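Enoyl-CoA hydratase (Mycobacterium thermoresistibile, PDB 3T3W) probably hydrates enoyl-CoA thioesters in lipid metabolism. Local coordinates at residues F[56-66]-F[114-122]. Numbering follows the deposited sequence.
Sequences WTRAAEDNDVS and RNVPKPSIA
Lys118 drives its ammonium group into the C-terminal end of helix 46-61, donating to carbonyls there beside a small apolar seam, where the loops leading into strands 67-72 and 120-124 run past each other. This anchoring rests on two hydrogen bonds: Lys118 NZ lies 2.8 Å from Ala59 O, in the plane of that carbonyl with a C=O...N angle of 154°, and 2.9 Å from Val65 O, tilted 27° from its plane. A weak bond to Ala60 O (3.2 Å from Lys118 NZ) and a water that accepts from NZ and donates to Asn63 OD1 add to the grip. The chain gets there fully extended beyond CG. Such a cluster of carbonyls, at the negative end of the helix dipole, would be expected to stabilise the charged amine. The receiving loop is shaped by a type I turn from Asp62 to Val65 and an Asx turn, in which Asp62 OD1 accepts from Asp64 N. Beside the lysine, Val116 spreads its two methyls over the helix: CG1 meets Ala60 CB at 3.7 Å, while CG2 approaches Trp56 CE3 at 4.0 Å. Farther along the indole, Trp56 CH2 reaches Ser120 CB at 3.7 Å, with Ser120 OG at the ring edge, in plane. Ile68 packs against Trp56, Ala59, Val116 and Ser120, and Trp113 stacks on the indole; Lys229 of helix 222-239 bonds to the carbonyls of Val116 and Lys118. The segments meet at the entries of two neighbouring parallel strands of the crotonase-like sheet, 67-72 and 120-124, joined in a beta-alpha-beta connection by helix 95-115.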
ATOM      1  N   TRP F  56      -0.484 -31.377   4.502  1.00  9.78           N
ATOM      2  CA  TRP F  56      -0.073 -30.346   3.548  1.00  9.83           C
ATOM      3  C   TRP F  56       1.430 -30.337   3.362  1.00 10.77           C
ATOM      4  O   TRP F  56       1.929 -30.236   2.242  1.00 10.86           O
ATOM      5  CB  TRP F  56      -0.509 -28.979   4.036  1.00  9.49           C
ATOM      6  CG  TRP F  56      -1.916 -28.599   3.676  1.00  9.37           C
ATOM      7  CD1 TRP F  56      -3.067 -28.754   4.423  1.00  9.71           C
ATOM      8  CD2 TRP F  56      -2.330 -27.872   2.461  1.00  9.54           C
ATOM      9  NE1 TRP F  56      -4.150 -28.215   3.761  1.00  9.66           N
ATOM     10  CE2 TRP F  56      -3.753 -27.657   2.571  1.00  9.35           C
ATOM     11  CE3 TRP F  56      -1.662 -27.414   1.337  1.00  9.48           C
ATOM     12  CZ2 TRP F  56      -4.476 -26.997   1.582  1.00  9.60           C
ATOM     13  CZ3 TRP F  56      -2.380 -26.738   0.350  1.00  9.40           C
ATOM     14  CH2 TRP F  56      -3.759 -26.542   0.459  1.00  9.23           C
ATOM     15  N   THR F  57       2.157 -30.461   4.453  1.00 11.17           N
ATOM     16  CA  THR F  57       3.625 -30.501   4.391  1.00 12.23           C
ATOM     17  C   THR F  57       4.112 -31.721   3.624  1.00 12.87           C
ATOM     18  O   THR F  57       5.001 -31.625   2.751  1.00 12.84           O
ATOM     19  CB  THR F  57       4.221 -30.438   5.806  1.00 12.48           C
ATOM     20  OG1 THR F  57       3.962 -29.148   6.350  1.00 13.00           O
ATOM     21  CG2 THR F  57       5.752 -30.729   5.751  1.00 13.74           C
ATOM     22  N   ARG F  58       3.483 -32.859   3.875  1.00 13.80           N
ATOM     23  CA  ARG F  58       3.869 -34.100   3.198  1.00 15.42           C
ATOM     24  C   ARG F  58       3.729 -33.942   1.673  1.00 14.45           C
ATOM     25  O   ARG F  58       4.650 -34.280   0.867  1.00 14.63           O
ATOM     26  CB  ARG F  58       2.991 -35.250   3.711  1.00 17.90           C
ATOM     27  CG  ARG F  58       3.511 -36.655   3.438  1.00 20.94           C
ATOM     28  CD  ARG F  58       3.158 -37.628   4.580  1.00 23.94           C
ATOM     29  NE  ARG F  58       1.754 -37.668   4.787  1.00 27.81           N
ATOM     30  CZ  ARG F  58       1.047 -37.260   5.861  1.00 28.45           C
ATOM     31  NH1 ARG F  58      -0.267 -37.360   5.774  1.00 29.19           N
ATOM     32  NH2 ARG F  58       1.572 -36.820   7.024  1.00 28.90           N
ATOM     33  N   ALA F  59       2.597 -33.363   1.268  1.00 12.92           N
ATOM     34  CA  ALA F  59       2.312 -33.141  -0.154  1.00 12.83           C
ATOM     35  C   ALA F  59       3.256 -32.116  -0.785  1.00 13.00           C
ATOM     36  O   ALA F  59       3.719 -32.278  -1.944  1.00 14.37           O
ATOM     37  CB  ALA F  59       0.891 -32.643  -0.295  1.00 12.06           C
ATOM     38  N   ALA F  60       3.492 -31.055  -0.043  1.00 13.32           N
ATOM     39  CA  ALA F  60       4.424 -29.987  -0.466  1.00 14.29           C
ATOM     40  C   ALA F  60       5.823 -30.536  -0.720  1.00 15.76           C
ATOM     41  O   ALA F  60       6.489 -30.127  -1.672  1.00 16.61           O
ATOM     42  CB  ALA F  60       4.455 -28.880   0.594  1.00 13.82           C
ATOM     43  N   GLU F  61       6.273 -31.452   0.129  1.00 16.34           N
ATOM     44  CA  GLU F  61       7.642 -31.970   0.053  1.00 19.05           C
ATOM     45  C   GLU F  61       7.808 -33.162  -0.871  1.00 18.99           C
ATOM     46  O   GLU F  61       8.942 -33.587  -1.120  1.00 20.70           O
ATOM     47  CB  GLU F  61       8.154 -32.326   1.456  1.00 20.11           C
ATOM     48  CG  GLU F  61       8.255 -31.098   2.332  1.00 21.89           C
ATOM     49  CD  GLU F  61       8.777 -31.351   3.732  1.00 25.14           C
ATOM     50  OE1 GLU F  61       8.869 -32.516   4.175  1.00 29.64           O
ATOM     51  OE2 GLU F  61       9.100 -30.345   4.395  1.00 28.66           O
ATOM     52  N   ASP F  62       6.713 -33.731  -1.363  1.00 17.79           N
ATOM     53  CA  ASP F  62       6.783 -34.944  -2.177  1.00 18.70           C
ATOM     54  C   ASP F  62       6.959 -34.555  -3.646  1.00 19.81           C
ATOM     55  O   ASP F  62       6.034 -34.051  -4.252  1.00 17.20           O
ATOM     56  CB  ASP F  62       5.522 -35.801  -1.994  1.00 18.06           C
ATOM     57  CG  ASP F  62       5.591 -37.184  -2.707  1.00 19.60           C
ATOM     58  OD1 ASP F  62       6.497 -37.421  -3.548  1.00 20.08           O
ATOM     59  OD2 ASP F  62       4.707 -38.035  -2.421  1.00 19.53           O
ATOM     60  N   ASN F  63       8.138 -34.813  -4.236  1.00 20.84           N
ATOM     61  CA  ASN F  63       8.348 -34.511  -5.666  1.00 23.62           C
ATOM     62  C   ASN F  63       7.475 -35.303  -6.625  1.00 21.95           C
ATOM     63  O   ASN F  63       7.360 -34.932  -7.783  1.00 24.92           O
ATOM     64  CB  ASN F  63       9.801 -34.736  -6.066  1.00 27.03           C
ATOM     65  CG  ASN F  63      10.741 -33.838  -5.327  1.00 30.75           C
ATOM     66  OD1 ASN F  63      10.391 -32.721  -4.897  1.00 33.00           O
ATOM     67  ND2 ASN F  63      11.967 -34.325  -5.150  1.00 35.63           N
ATOM     68  N   ASP F  64       6.871 -36.389  -6.181  1.00 21.00           N
ATOM     69  CA  ASP F  64       5.889 -37.090  -7.005  1.00 22.39           C
ATOM     70  C   ASP F  64       4.482 -36.448  -6.969  1.00 19.78           C
ATOM     71  O   ASP F  64       3.575 -37.000  -7.552  1.00 19.13           O
ATOM     72  CB  ASP F  64       5.722 -38.558  -6.556  1.00 25.77           C
ATOM     73  CG  ASP F  64       6.989 -39.400  -6.744  1.00 29.23           C
ATOM     74  OD1 ASP F  64       7.808 -39.120  -7.637  1.00 31.56           O
ATOM     75  OD2 ASP F  64       7.141 -40.351  -5.956  1.00 34.94           O
ATOM     76  N   VAL F  65       4.294 -35.331  -6.255  1.00 16.57           N
ATOM     77  CA  VAL F  65       2.977 -34.672  -6.194  1.00 14.74           C
ATOM     78  C   VAL F  65       3.083 -33.390  -6.960  1.00 13.77           C
ATOM     79  O   VAL F  65       3.962 -32.572  -6.646  1.00 13.79           O
ATOM     80  CB  VAL F  65       2.588 -34.344  -4.739  1.00 13.74           C
ATOM     81  CG1 VAL F  65       1.321 -33.458  -4.651  1.00 12.88           C
ATOM     82  CG2 VAL F  65       2.358 -35.661  -3.984  1.00 13.71           C
ATOM     83  N   SER F  66       2.168 -33.180  -7.906  1.00 13.38           N
ATOM     84  CA  SER F  66       2.069 -31.900  -8.646  1.00 12.81           C
ATOM     85  C   SER F  66       0.879 -31.031  -8.198  1.00 12.32           C
ATOM     86  O   SER F  66       0.953 -29.800  -8.283  1.00 11.91           O
ATOM     87  CB  SER F  66       1.918 -32.126 -10.154  1.00 13.80           C
ATOM     88  OG  SER F  66       3.101 -32.680 -10.728  1.00 14.45           O
ATOM     89  N   ARG F 114      -1.798 -21.629   2.134  1.00  8.32           N
ATOM     90  CA  ARG F 114      -1.958 -20.663   1.071  1.00  8.62           C
ATOM     91  C   ARG F 114      -0.703 -20.572   0.205  1.00  8.67           C
ATOM     92  O   ARG F 114      -0.810 -20.431  -1.030  1.00  8.92           O
ATOM     93  CB  ARG F 114      -2.352 -19.294   1.653  1.00  9.05           C
ATOM     94  CG  ARG F 114      -2.674 -18.209   0.635  1.00  9.51           C
ATOM     95  CD  ARG F 114      -1.489 -17.286   0.394  1.00 10.38           C
ATOM     96  NE  ARG F 114      -1.909 -16.092  -0.357  1.00 10.65           N
ATOM     97  CZ  ARG F 114      -1.087 -15.096  -0.696  1.00 10.49           C
ATOM     98  NH1 ARG F 114       0.217 -15.166  -0.388  1.00 10.90           N
ATOM     99  NH2 ARG F 114      -1.595 -14.044  -1.346  1.00 11.34           N
ATOM    100  N   ASN F 115       0.461 -20.613   0.848  1.00  8.81           N
ATOM    101  CA  ASN F 115       1.745 -20.390   0.188  1.00  9.35           C
ATOM    102  C   ASN F 115       2.446 -21.640  -0.333  1.00  9.77           C
ATOM    103  O   ASN F 115       3.530 -21.544  -0.940  1.00  9.79           O
ATOM    104  CB  ASN F 115       2.661 -19.587   1.120  1.00 10.18           C
ATOM    105  CG  ASN F 115       2.185 -18.157   1.276  1.00 10.92           C
ATOM    106  OD1 ASN F 115       1.888 -17.497   0.261  1.00 12.24           O
ATOM    107  ND2 ASN F 115       2.124 -17.657   2.526  1.00 10.84           N
ATOM    108  N   VAL F 116       1.866 -22.829  -0.118  1.00  9.41           N
ATOM    109  CA  VAL F 116       2.504 -24.025  -0.646  1.00  9.71           C
ATOM    110  C   VAL F 116       2.654 -23.871  -2.168  1.00 10.51           C
ATOM    111  O   VAL F 116       1.687 -23.511  -2.831  1.00 11.29           O
ATOM    112  CB  VAL F 116       1.718 -25.314  -0.264  1.00  9.87           C
ATOM    113  CG1 VAL F 116       2.147 -26.526  -1.116  1.00 10.33           C
ATOM    114  CG2 VAL F 116       1.849 -25.590   1.226  1.00  9.85           C
ATOM    115  N   PRO F 117       3.857 -24.122  -2.730  1.00 11.59           N
ATOM    116  CA  PRO F 117       4.121 -23.734  -4.123  1.00 11.81           C
ATOM    117  C   PRO F 117       3.692 -24.757  -5.167  1.00 11.51           C
ATOM    118  O   PRO F 117       4.436 -25.018  -6.112  1.00 12.64           O
ATOM    119  CB  PRO F 117       5.631 -23.519  -4.118  1.00 12.40           C
ATOM    120  CG  PRO F 117       6.112 -24.535  -3.146  1.00 13.45           C
ATOM    121  CD  PRO F 117       5.106 -24.474  -2.030  1.00 12.10           C
ATOM    122  N   LYS F 118       2.519 -25.358  -4.967  1.00 11.18           N
ATOM    123  CA  LYS F 118       1.888 -26.290  -5.900  1.00 10.83           C
ATOM    124  C   LYS F 118       0.406 -25.912  -5.940  1.00 10.07           C
ATOM    125  O   LYS F 118      -0.129 -25.411  -4.948  1.00  9.20           O
ATOM    126  CB  LYS F 118       1.995 -27.725  -5.379  1.00 11.58           C
ATOM    127  CG  LYS F 118       3.415 -28.204  -5.181  1.00 12.11           C
ATOM    128  CD  LYS F 118       3.466 -29.660  -4.777  1.00 12.20           C
ATOM    129  CE  LYS F 118       4.917 -30.061  -4.589  1.00 12.57           C
ATOM    130  NZ  LYS F 118       5.095 -31.498  -4.209  1.00 12.21           N
ATOM    131  N   PRO F 119      -0.291 -26.165  -7.076  1.00  9.46           N
ATOM    132  CA  PRO F 119      -1.713 -25.889  -7.134  1.00  9.20           C
ATOM    133  C   PRO F 119      -2.502 -26.722  -6.151  1.00  9.20           C
ATOM    134  O   PRO F 119      -2.168 -27.895  -5.957  1.00  9.14           O
ATOM    135  CB  PRO F 119      -2.095 -26.267  -8.561  1.00  9.43           C
ATOM    136  CG  PRO F 119      -0.832 -26.025  -9.338  1.00  9.78           C
ATOM    137  CD  PRO F 119       0.249 -26.511  -8.390  1.00  9.53           C
ATOM    138  N   SER F 120      -3.522 -26.115  -5.540  1.00  8.73           N
ATOM    139  CA  SER F 120      -4.421 -26.815  -4.628  1.00  8.62           C
ATOM    140  C   SER F 120      -5.863 -26.507  -4.952  1.00  8.46           C
ATOM    141  O   SER F 120      -6.229 -25.392  -5.365  1.00  8.43           O
ATOM    142  CB  SER F 120      -4.134 -26.458  -3.181  1.00  8.56           C
ATOM    143  OG  SER F 120      -4.267 -25.037  -2.973  1.00  8.56           O
ATOM    144  N   ILE F 121      -6.697 -27.506  -4.743  1.00  8.63           N
ATOM    145  CA  ILE F 121      -8.107 -27.406  -5.060  1.00  8.71           C
ATOM    146  C   ILE F 121      -8.912 -27.927  -3.884  1.00  8.63           C
ATOM    147  O   ILE F 121      -8.667 -29.047  -3.421  1.00  8.74           O
ATOM    148  CB  ILE F 121      -8.462 -28.276  -6.300  1.00  9.70           C
ATOM    149  CG1 ILE F 121      -7.562 -27.956  -7.506  1.00 10.12           C
ATOM    150  CG2 ILE F 121      -9.939 -28.102  -6.645  1.00  9.90           C
ATOM    151  CD1 ILE F 121      -7.647 -28.947  -8.691  1.00 10.98           C
ATOM    152  N   ALA F 122      -9.852 -27.133  -3.370  1.00  8.01           N
ATOM    153  CA  ALA F 122     -10.817 -27.614  -2.365  1.00  8.29           C
ATOM    154  C   ALA F 122     -12.113 -28.071  -3.033  1.00  8.75           C
ATOM    155  O   ALA F 122     -12.635 -27.361  -3.908  1.00  9.14           O
ATOM    156  CB  ALA F 122     -11.126 -26.515  -1.332  1.00  8.24           C
TER
HETATM  157  O   HOH W   1       8.013 -31.243  -4.230  1.00 25.03           O